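Long-range contact in alcohol dehydrogenase (Thermus sp., PDB 4CPD), which probably oxidises alcohols to carbonyl compounds, and reduces these in reverse, with NAD and zinc, as a medium-chain dehydrogenase/reductase: residues A3-V12 / Y45-V56. Sequence-based numbering, arbitrary orientation.
Sequences AVVFENKERV and YHGKIPVLPGSV
The N-terminal beta hairpin of the catalytic, GroES-like half of this zinc-containing alcohol dehydrogenase, strands 2-8 and 11-16, packs against the end of helix 39-45 and the loop that follows. At one end strand 2-8 binds the loop through Phe6: its N donates to Ser55 O (3.0 Å), and its O accepts from Gly54 N (2.9 Å). Gly54 suits the type II turn from Leu52 to Ser55, closed by Ser55 N on Leu52 O, since its positive phi would press a side chain against the preceding carbonyl. Phe6, whose chi1 of -178° carries CG away from the backbone N, turns one ring face to Val51; the valine CB lies over it in a CH-pi contact, 4.1 Å from the centroid, and CG1 reaches Phe6 CB. At the other end, the hairpin turn sits on the end of the helix: Glu10 N donates to Tyr45 O (2.8 Å), and Glu10 CA stands over the centre of the Tyr45 ring, 3.7 Å from its centroid. An alanine in place of Tyr45 would probably leave Glu10 CA without its aromatic support and open a gap beside Tyr330, which the ring also meets. His46, hydrogen-bonded to Asp334, presents its ring edge to the Glu10 carboxylate, with CD2 3.5 Å from Glu10 OE1.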
loop_
_atom_site.group_PDB
_atom_site.type_symbol
_atom_site.label_atom_id
_atom_site.label_comp_id
_atom_site.label_asym_id
_atom_site.label_seq_id
_atom_site.Cartn_x
_atom_site.Cartn_y
_atom_site.Cartn_z
ATOM N N ALA A 3 4.215 17.189 -37.602
ATOM C CA ALA A 3 3.982 16.273 -36.493
ATOM C C ALA A 3 4.836 15.022 -36.608
ATOM O O ALA A 3 5.027 14.495 -37.692
ATOM C CB ALA A 3 2.518 15.890 -36.436
ATOM N N VAL A 4 5.344 14.529 -35.482
ATOM C CA VAL A 4 6.087 13.256 -35.462
ATOM C C VAL A 4 5.083 12.115 -35.477
ATOM O O VAL A 4 4.151 12.126 -34.670
ATOM C CB VAL A 4 6.909 13.100 -34.179
ATOM C CG1 VAL A 4 7.691 11.808 -34.200
ATOM C CG2 VAL A 4 7.844 14.274 -33.977
ATOM N N VAL A 5 5.262 11.140 -36.372
ATOM C CA VAL A 5 4.353 9.980 -36.440
ATOM C C VAL A 5 5.117 8.665 -36.396
ATOM O O VAL A 5 6.262 8.586 -36.838
ATOM C CB VAL A 5 3.463 9.985 -37.719
ATOM C CG1 VAL A 5 2.824 11.337 -37.946
ATOM C CG2 VAL A 5 4.268 9.610 -38.948
ATOM N N PHE A 6 4.451 7.636 -35.883
ATOM C CA PHE A 6 4.957 6.253 -35.891
ATOM C C PHE A 6 4.858 5.704 -37.334
ATOM O O PHE A 6 3.899 6.025 -38.071
ATOM C CB PHE A 6 4.083 5.449 -34.915
ATOM C CG PHE A 6 4.462 4.003 -34.744
ATOM C CD1 PHE A 6 5.497 3.640 -33.898
ATOM C CD2 PHE A 6 3.714 2.997 -35.355
ATOM C CE1 PHE A 6 5.832 2.301 -33.711
ATOM C CE2 PHE A 6 4.040 1.661 -35.165
ATOM C CZ PHE A 6 5.104 1.311 -34.342
ATOM N N GLU A 7 5.854 4.919 -37.756
ATOM C CA GLU A 7 5.770 4.207 -39.047
ATOM C C GLU A 7 5.770 2.687 -38.869
ATOM O O GLU A 7 4.890 1.998 -39.389
ATOM C CB GLU A 7 6.891 4.651 -39.981
ATOM C CG GLU A 7 6.728 6.089 -40.448
ATOM C CD GLU A 7 7.486 6.414 -41.741
ATOM O OE1 GLU A 7 8.635 5.923 -41.929
ATOM O OE2 GLU A 7 6.925 7.169 -42.571
ATOM N N ASN A 8 6.752 2.185 -38.123
ATOM C CA ASN A 8 6.804 0.778 -37.697
ATOM C C ASN A 8 7.765 0.644 -36.510
ATOM O O ASN A 8 8.402 1.604 -36.126
ATOM C CB ASN A 8 7.208 -0.151 -38.861
ATOM C CG ASN A 8 8.433 0.343 -39.607
ATOM O OD1 ASN A 8 9.565 0.189 -39.137
ATOM N ND2 ASN A 8 8.216 0.942 -40.780
ATOM N N LYS A 9 7.846 -0.546 -35.928
ATOM C CA LYS A 9 8.774 -0.823 -34.836
ATOM C C LYS A 9 10.132 -0.159 -35.127
ATOM O O LYS A 9 10.769 -0.434 -36.146
ATOM C CB LYS A 9 8.910 -2.344 -34.650
ATOM C CG LYS A 9 9.534 -2.799 -33.333
ATOM C CD LYS A 9 9.217 -4.257 -33.032
ATOM C CE LYS A 9 10.143 -4.846 -31.979
ATOM N NZ LYS A 9 11.418 -5.325 -32.570
ATOM N N GLU A 10 10.532 0.750 -34.230
ATOM C CA GLU A 10 11.850 1.453 -34.246
ATOM C C GLU A 10 12.052 2.431 -35.413
ATOM O O GLU A 10 13.168 2.842 -35.699
ATOM C CB GLU A 10 13.027 0.460 -34.173
ATOM C CG GLU A 10 12.602 -0.993 -33.937
ATOM C CD GLU A 10 13.398 -1.739 -32.886
ATOM O OE1 GLU A 10 14.291 -1.158 -32.228
ATOM O OE2 GLU A 10 13.105 -2.933 -32.717
ATOM N N ARG A 11 10.965 2.800 -36.069
ATOM C CA ARG A 11 10.986 3.824 -37.095
ATOM C C ARG A 11 9.921 4.893 -36.772
ATOM O O ARG A 11 8.797 4.601 -36.351
ATOM C CB ARG A 11 10.758 3.234 -38.501
ATOM C CG ARG A 11 10.832 4.274 -39.629
ATOM C CD ARG A 11 11.323 3.686 -40.944
ATOM N NE ARG A 11 12.622 3.025 -40.756
ATOM C CZ ARG A 11 13.818 3.520 -41.086
ATOM N NH1 ARG A 11 13.949 4.717 -41.667
ATOM N NH2 ARG A 11 14.908 2.792 -40.843
ATOM N N VAL A 12 10.293 6.139 -37.020
ATOM C CA VAL A 12 9.487 7.288 -36.701
ATOM C C VAL A 12 9.935 8.407 -37.629
ATOM O O VAL A 12 11.120 8.490 -37.970
ATOM C CB VAL A 12 9.702 7.633 -35.229
ATOM C CG1 VAL A 12 10.151 9.064 -35.029
ATOM C CG2 VAL A 12 8.453 7.321 -34.440
ATOM N N TYR A 45 7.972 2.812 -29.271
ATOM C CA TYR A 45 9.026 2.661 -30.275
ATOM C C TYR A 45 9.341 1.184 -30.511
ATOM O O TYR A 45 9.465 0.739 -31.663
ATOM C CB TYR A 45 10.275 3.383 -29.788
ATOM C CG TYR A 45 11.361 3.713 -30.804
ATOM C CD1 TYR A 45 11.144 4.616 -31.839
ATOM C CD2 TYR A 45 12.635 3.217 -30.651
ATOM C CE1 TYR A 45 12.156 4.965 -32.714
ATOM C CE2 TYR A 45 13.652 3.563 -31.511
ATOM C CZ TYR A 45 13.405 4.428 -32.541
ATOM O OH TYR A 45 14.451 4.734 -33.380
ATOM N N HIS A 46 9.447 0.427 -29.413
ATOM C CA HIS A 46 9.760 -1.014 -29.473
ATOM C C HIS A 46 8.559 -1.962 -29.517
ATOM O O HIS A 46 8.642 -3.116 -29.068
ATOM C CB HIS A 46 10.597 -1.424 -28.281
ATOM C CG HIS A 46 11.918 -0.738 -28.201
ATOM N ND1 HIS A 46 12.372 -0.166 -27.033
ATOM C CD2 HIS A 46 12.892 -0.548 -29.126
ATOM C CE1 HIS A 46 13.567 0.353 -27.242
ATOM N NE2 HIS A 46 13.905 0.138 -28.503
ATOM N N GLY A 47 7.447 -1.461 -30.034
ATOM C CA GLY A 47 6.243 -2.258 -30.269
ATOM C C GLY A 47 5.653 -2.987 -29.076
ATOM O O GLY A 47 4.821 -3.891 -29.236
ATOM N N LYS A 48 6.083 -2.575 -27.881
ATOM C CA LYS A 48 5.578 -3.089 -26.594
ATOM C C LYS A 48 4.137 -2.592 -26.367
ATOM O O LYS A 48 3.409 -3.108 -25.524
ATOM C CB LYS A 48 6.476 -2.584 -25.437
ATOM C CG LYS A 48 7.106 -3.633 -24.520
ATOM C CD LYS A 48 8.534 -3.979 -24.960
ATOM C CE LYS A 48 9.515 -4.095 -23.801
ATOM N NZ LYS A 48 9.834 -2.760 -23.212
ATOM N N ILE A 49 3.752 -1.558 -27.106
ATOM C CA ILE A 49 2.426 -0.960 -27.012
ATOM C C ILE A 49 1.879 -0.773 -28.444
ATOM O O ILE A 49 2.610 -0.300 -29.343
ATOM C CB ILE A 49 2.491 0.426 -26.314
ATOM C CG1 ILE A 49 3.121 0.329 -24.900
ATOM C CG2 ILE A 49 1.111 1.071 -26.277
ATOM C CD1 ILE A 49 2.216 -0.184 -23.800
ATOM N N PRO A 50 0.600 -1.144 -28.671
ATOM C CA PRO A 50 0.090 -1.114 -30.029
ATOM C C PRO A 50 -0.238 0.291 -30.531
ATOM O O PRO A 50 -0.987 1.044 -29.880
ATOM C CB PRO A 50 -1.204 -1.939 -29.947
ATOM C CG PRO A 50 -1.303 -2.460 -28.562
ATOM C CD PRO A 50 -0.426 -1.612 -27.724
ATOM N N VAL A 51 0.318 0.618 -31.694
ATOM C CA VAL A 51 0.113 1.905 -32.328
ATOM C C VAL A 51 -0.111 1.647 -33.815
ATOM O O VAL A 51 0.591 0.828 -34.418
ATOM C CB VAL A 51 1.363 2.803 -32.211
ATOM C CG1 VAL A 51 1.017 4.231 -32.583
ATOM C CG2 VAL A 51 1.948 2.765 -30.826
ATOM N N LEU A 52 -1.057 2.379 -34.403
ATOM C CA LEU A 52 -1.308 2.354 -35.853
ATOM C C LEU A 52 -0.328 3.323 -36.532
ATOM O O LEU A 52 -0.064 4.421 -36.038
ATOM C CB LEU A 52 -2.741 2.794 -36.182
ATOM C CG LEU A 52 -3.958 1.890 -35.973
ATOM C CD1 LEU A 52 -3.628 0.729 -35.053
ATOM C CD2 LEU A 52 -5.149 2.693 -35.416
ATOM N N PRO A 53 0.234 2.916 -37.665
ATOM C CA PRO A 53 1.060 3.807 -38.492
ATOM C C PRO A 53 0.359 5.117 -38.877
ATOM O O PRO A 53 -0.840 5.135 -39.148
ATOM C CB PRO A 53 1.344 2.956 -39.736
ATOM C CG PRO A 53 1.348 1.558 -39.213
ATOM C CD PRO A 53 0.364 1.506 -38.075
ATOM N N GLY A 54 1.119 6.209 -38.862
ATOM C CA GLY A 54 0.562 7.541 -39.097
ATOM C C GLY A 54 -0.035 8.208 -37.856
ATOM O O GLY A 54 -0.604 9.295 -37.951
ATOM N N SER A 55 0.058 7.556 -36.694
ATOM C CA SER A 55 -0.414 8.140 -35.454
ATOM C C SER A 55 0.619 9.147 -34.952
ATOM O O SER A 55 1.829 8.869 -34.950
ATOM C CB SER A 55 -0.605 7.059 -34.394
ATOM O OG SER A 55 -1.538 6.065 -34.770
ATOM N N VAL A 56 0.138 10.306 -34.519
ATOM C CA VAL A 56 0.987 11.310 -33.899
ATOM C C VAL A 56 1.384 10.934 -32.446
ATOM O O VAL A 56 0.523 10.669 -31.598
ATOM C CB VAL A 56 0.267 12.671 -33.882
ATOM C CG1 VAL A 56 1.138 13.745 -33.219
ATOM C CG2 VAL A 56 -0.110 13.090 -35.300
#